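Local structure of ribosomal RNA processing protein 6 (Trypanosoma brucei brucei, 4NLC) at residues Y24-E27 with R31-G34; V38-E43 with G163-N168. The protein probably degrades and trims RNA from its 3' end as an exosome-associated 3'-5' exoribonuclease, of which this chain is the catalytic core. The protein carries 1 engineered substitution. One frame throughout, in Å; residues are numbered along the deposited sequence.

In the fold
From the N terminus, the chain first folds back on itself in interaction 1, where three residues separate Y24-E27 from R31-G34 and the two strands form a small antiparallel hairpin at the surface. A few residues on, V38-E43 leads into helix 42-46 and opens interaction 2, which closes only at G163-N168, between helix 152-162 and strand 169-171 of the exonuclease sheet. The two contacts therefore run in series, neither nested nor crossed, yet their centres lie about 10 Å apart. Y24 joins them: its ring packs on P40 and F41 and its CB approaches Y165. Hairpin and helix start, both N-terminal, are thus held against the exonuclease fold.

Interaction 1 of 2, residues Y24-E27 with R31-G34; sequences YYDE and RHVG
The ring of Y24 lies beneath the CB of H32, which sits over one face, 3.8 Å from the ring centroid, in a CH-pi contact. The two rings are within 23° of parallel but offset, so it is the H32 CB, more than the imidazole, that sits over the phenol. On the other face of the ribbon Y25 and R31 pair likewise: R31 CB stands over the Y25 ring, 4.0 Å from its centroid, and the extended arginine chain runs on to bring CD to 3.6 Å from Y25 OH. With CG anti to the backbone N (chi1 -171°), R31 sends that chain across the tyrosine. These pairs belong to a beta hairpin, in which Y24 and H32 form the hydrogen-bonded pair, Y24 N to H32 O (2.9 Å) and H32 N to Y24 O (2.7 Å), while Y25 and R31 form the non-hydrogen-bonded one. Just past the end of strand 23-25, D26 OD2 accepts a nearly straight bond (170°) from H32 NE2 at 2.7 Å. The acceptor lies in the imidazole plane, but the donor comes from above the carboxylate plane. D26 OD1 meanwhile accepts from the backbone N of K28 and V30.

Interaction 2 of 2, residues V38-E43 with G163-N168; sequences VHPFAE and GLYIVN
A type I turn from H39 to A42, closed by A42 N to H39 O and placing F41 at the N-cap of helix 42-46, brings V38-E43 up to the irregular segment G163-N168, with the CA atoms of F41 and Y165 7.2 Å apart. Y165 carries its side of the contact, reaching toward the turn and meeting three consecutive residues along its ring. One flank belongs to H39, whose CE1 lies 3.4 Å from Y165 CD2; Y165 CE2 lies over one face of the imidazole, toward its rim, and the planes stand 55° apart. At the other flank F41 CD2 is 3.5 Å from Y165 CD1, which lies at the phenyl edge, and these planes are inclined by 53°. The phenolic end meets the proline, with P40 CD 3.4 Å from Y165 OH and P40 CG close to Y165 CZ. Both nitrogens of the H39 ring are hydrogen-bonded, which should fix its rotation: a chi1 near 180° (-174°) helps turn ND1 to the F41 backbone N-H, accepted in the ring plane with F41 N 3.2 Å from H39 ND1, while H39 NE2 bonds to the carbonyl of S261. Strand 23-25 flanks the cluster through Y24, and L140 touches F41. H39, F41 and Y165 form a buried aromatic cluster that pins the N-terminal turn to the loop between helix 152-162 and edge strand 169-171 of the RNase H-like exonuclease fold.

Interaction 1 of 2, residues Y24-E27 with R31-G34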
loop_
_atom_site.group_PDB
_atom_site.type_symbol
_atom_site.label_atom_id
_atom_site.label_comp_id
_atom_site.label_asym_id
_atom_site.label_seq_id
_atom_site.Cartn_x
_atom_site.Cartn_y
_atom_site.Cartn_z
ATOM N N TYR A 24 -1.451 6.282 16.704
ATOM C CA TYR A 24 -0.598 7.225 15.976
ATOM C C TYR A 24 0.110 8.232 16.895
ATOM O O TYR A 24 -0.360 8.538 17.998
ATOM C CB TYR A 24 -1.447 7.971 14.914
ATOM C CG TYR A 24 -2.510 8.846 15.537
ATOM C CD1 TYR A 24 -3.695 8.295 16.030
ATOM C CD2 TYR A 24 -2.291 10.205 15.740
ATOM C CE1 TYR A 24 -4.627 9.074 16.708
ATOM C CE2 TYR A 24 -3.253 11.009 16.342
ATOM C CZ TYR A 24 -4.405 10.436 16.852
ATOM O OH TYR A 24 -5.326 11.218 17.493
ATOM N N TYR A 25 1.188 8.822 16.366
ATOM C CA TYR A 25 1.993 9.823 17.039
ATOM C C TYR A 25 1.858 11.214 16.417
ATOM O O TYR A 25 1.765 11.353 15.190
ATOM C CB TYR A 25 3.453 9.379 17.063
ATOM C CG TYR A 25 3.712 8.221 18.002
ATOM C CD1 TYR A 25 3.327 6.918 17.667
ATOM C CD2 TYR A 25 4.382 8.413 19.208
ATOM C CE1 TYR A 25 3.587 5.847 18.520
ATOM C CE2 TYR A 25 4.675 7.344 20.052
ATOM C CZ TYR A 25 4.271 6.065 19.707
ATOM O OH TYR A 25 4.556 5.020 20.551
ATOM N N ASP A 26 1.898 12.243 17.257
ATOM C CA ASP A 26 1.839 13.614 16.750
ATOM C C ASP A 26 3.267 14.101 16.448
ATOM O O ASP A 26 4.200 13.284 16.466
ATOM C CB ASP A 26 1.077 14.548 17.718
ATOM C CG ASP A 26 1.599 14.562 19.155
ATOM O OD1 ASP A 26 2.803 14.262 19.360
ATOM O OD2 ASP A 26 0.787 14.816 20.077
ATOM N N GLU A 27 3.438 15.419 16.188
ATOM C CA GLU A 27 4.729 16.043 15.875
ATOM C C GLU A 27 5.639 16.177 17.092
ATOM O O GLU A 27 6.827 16.453 16.930
ATOM C CB GLU A 27 4.571 17.390 15.140
ATOM C CG GLU A 27 3.678 18.402 15.823
ATOM C CD GLU A 27 2.238 18.301 15.380
ATOM O OE1 GLU A 27 1.846 19.080 14.485
ATOM O OE2 GLU A 27 1.516 17.411 15.882
ATOM N N ARG A 31 2.112 9.481 21.764
ATOM C CA ARG A 31 1.254 8.378 21.329
ATOM C C ARG A 31 -0.227 8.679 21.582
ATOM O O ARG A 31 -0.595 9.096 22.684
ATOM C CB ARG A 31 1.656 7.086 22.078
ATOM C CG ARG A 31 0.986 5.804 21.582
ATOM C CD ARG A 31 1.454 4.612 22.390
ATOM N NE ARG A 31 0.869 3.360 21.910
ATOM C CZ ARG A 31 -0.246 2.812 22.390
ATOM N NH1 ARG A 31 -0.923 3.411 23.362
ATOM N NH2 ARG A 31 -0.700 1.670 21.890
ATOM N N HIS A 32 -1.077 8.412 20.579
ATOM C CA HIS A 32 -2.530 8.553 20.708
ATOM C C HIS A 32 -3.233 7.313 20.186
ATOM O O HIS A 32 -2.715 6.614 19.310
ATOM C CB HIS A 32 -3.073 9.812 19.981
ATOM C CG HIS A 32 -2.377 11.092 20.339
ATOM N ND1 HIS A 32 -2.841 11.898 21.347
ATOM C CD2 HIS A 32 -1.263 11.651 19.805
ATOM C CE1 HIS A 32 -2.003 12.924 21.401
ATOM N NE2 HIS A 32 -1.038 12.817 20.489
ATOM N N VAL A 33 -4.431 7.057 20.716
ATOM C CA VAL A 33 -5.312 5.978 20.274
ATOM C C VAL A 33 -6.514 6.673 19.619
ATOM O O VAL A 33 -7.189 7.506 20.237
ATOM C CB VAL A 33 -5.688 5.000 21.421
ATOM C CG1 VAL A 33 -6.822 4.077 21.016
ATOM C CG2 VAL A 33 -4.479 4.178 21.867
ATOM N N GLY A 34 -6.695 6.395 18.338
ATOM C CA GLY A 34 -7.779 6.949 17.531
ATOM C C GLY A 34 -9.076 6.181 17.680
ATOM O O GLY A 34 -9.201 5.322 18.558
HETATM O O HOH W 1 -7.275 10.655 20.202
#

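Interaction 2 of 2, residues V38-E43 with G163-N168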
loop_
_atom_site.group_PDB
_atom_site.type_symbol
_atom_site.label_atom_id
_atom_site.label_comp_id
_atom_site.label_asym_id
_atom_site.label_seq_id
_atom_site.Cartn_x
_atom_site.Cartn_y
_atom_site.Cartn_z
ATOM N N VAL A 38 -12.711 7.192 11.915
ATOM C CA VAL A 38 -12.312 8.583 12.119
ATOM C C VAL A 38 -10.833 8.764 11.721
ATOM O O VAL A 38 -9.931 8.128 12.275
ATOM C CB VAL A 38 -12.591 9.083 13.572
ATOM C CG1 VAL A 38 -12.178 10.550 13.758
ATOM C CG2 VAL A 38 -14.065 8.887 13.969
ATOM N N HIS A 39 -10.599 9.641 10.754
ATOM C CA HIS A 39 -9.261 10.032 10.340
ATOM C C HIS A 39 -8.811 11.013 11.446
ATOM O O HIS A 39 -9.467 12.045 11.627
ATOM C CB HIS A 39 -9.362 10.730 8.985
ATOM C CG HIS A 39 -8.062 11.073 8.350
ATOM N ND1 HIS A 39 -7.141 11.903 8.976
ATOM C CD2 HIS A 39 -7.615 10.767 7.112
ATOM C CE1 HIS A 39 -6.170 12.071 8.095
ATOM N NE2 HIS A 39 -6.408 11.390 6.962
ATOM N N PRO A 40 -7.740 10.714 12.217
ATOM C CA PRO A 40 -7.404 11.582 13.364
ATOM C C PRO A 40 -6.842 12.959 13.022
ATOM O O PRO A 40 -6.806 13.827 13.885
ATOM C CB PRO A 40 -6.435 10.737 14.178
ATOM C CG PRO A 40 -5.824 9.813 13.213
ATOM C CD PRO A 40 -6.862 9.523 12.177
ATOM N N PHE A 41 -6.440 13.176 11.778
ATOM C CA PHE A 41 -5.967 14.498 11.371
ATOM C C PHE A 41 -6.964 15.213 10.425
ATOM O O PHE A 41 -6.595 16.193 9.793
ATOM C CB PHE A 41 -4.546 14.415 10.789
ATOM C CG PHE A 41 -3.536 14.158 11.873
ATOM C CD1 PHE A 41 -3.130 15.180 12.727
ATOM C CD2 PHE A 41 -3.028 12.881 12.081
ATOM C CE1 PHE A 41 -2.228 14.924 13.769
ATOM C CE2 PHE A 41 -2.103 12.637 13.095
ATOM C CZ PHE A 41 -1.728 13.651 13.950
ATOM N N ALA A 42 -8.229 14.749 10.361
ATOM C CA ALA A 42 -9.237 15.339 9.458
ATOM C C ALA A 42 -9.438 16.836 9.669
ATOM O O ALA A 42 -9.396 17.584 8.701
ATOM C CB ALA A 42 -10.565 14.595 9.541
ATOM N N GLU A 43 -9.559 17.270 10.925
ATOM C CA GLU A 43 -9.745 18.681 11.294
ATOM C C GLU A 43 -8.510 19.530 10.940
ATOM O O GLU A 43 -8.664 20.625 10.418
ATOM C CB GLU A 43 -10.099 18.830 12.790
ATOM C CG GLU A 43 -11.318 18.033 13.220
ATOM C CD GLU A 43 -11.066 16.629 13.750
ATOM O OE1 GLU A 43 -10.012 16.024 13.431
ATOM O OE2 GLU A 43 -11.952 16.123 14.476
ATOM N N GLY A 163 0.693 4.597 11.391
ATOM C CA GLY A 163 -0.068 5.725 11.927
ATOM C C GLY A 163 0.440 7.058 11.383
ATOM O O GLY A 163 0.454 8.058 12.110
ATOM N N LEU A 164 0.861 7.080 10.080
ATOM C CA LEU A 164 1.350 8.272 9.376
ATOM C C LEU A 164 0.286 8.890 8.461
ATOM O O LEU A 164 -0.417 8.181 7.732
ATOM C CB LEU A 164 2.683 8.011 8.623
ATOM C CG LEU A 164 3.906 7.736 9.508
ATOM C CD1 LEU A 164 5.127 7.324 8.685
ATOM C CD2 LEU A 164 4.248 8.937 10.344
ATOM N N TYR A 165 0.181 10.234 8.514
ATOM C CA TYR A 165 -0.794 11.067 7.817
ATOM C C TYR A 165 -0.125 12.282 7.157
ATOM O O TYR A 165 0.756 12.923 7.753
ATOM C CB TYR A 165 -1.880 11.524 8.800
ATOM C CG TYR A 165 -2.600 10.374 9.472
ATOM C CD1 TYR A 165 -2.111 9.810 10.654
ATOM C CD2 TYR A 165 -3.767 9.846 8.930
ATOM C CE1 TYR A 165 -2.762 8.743 11.268
ATOM C CE2 TYR A 165 -4.450 8.810 9.558
ATOM C CZ TYR A 165 -3.920 8.233 10.703
ATOM O OH TYR A 165 -4.585 7.199 11.303
ATOM N N ILE A 166 -0.584 12.603 5.924
ATOM C CA ILE A 166 0.002 13.639 5.085
ATOM C C ILE A 166 -0.758 14.970 5.115
ATOM O O ILE A 166 -1.895 15.060 4.668
ATOM C CB ILE A 166 0.213 13.124 3.633
ATOM C CG1 ILE A 166 0.742 11.673 3.618
ATOM C CG2 ILE A 166 1.182 14.039 2.891
ATOM C CD1 ILE A 166 0.244 10.816 2.383
ATOM N N VAL A 167 -0.099 16.000 5.644
ATOM C CA VAL A 167 -0.585 17.366 5.677
ATOM C C VAL A 167 0.138 18.028 4.484
ATOM O O VAL A 167 1.365 18.059 4.436
ATOM C CB VAL A 167 -0.280 18.063 7.038
ATOM C CG1 VAL A 167 -0.584 19.559 6.978
ATOM C CG2 VAL A 167 -1.056 17.405 8.181
ATOM N N ASN A 168 -0.631 18.481 3.505
ATOM C CA ASN A 168 -0.166 19.089 2.260
ATOM C C ASN A 168 0.486 18.078 1.312
ATOM O O ASN A 168 1.658 18.174 0.917
ATOM C CB ASN A 168 0.687 20.331 2.468
ATOM C CG ASN A 168 -0.178 21.553 2.614
ATOM O OD1 ASN A 168 -1.295 21.638 2.070
ATOM N ND2 ASN A 168 0.300 22.516 3.360
#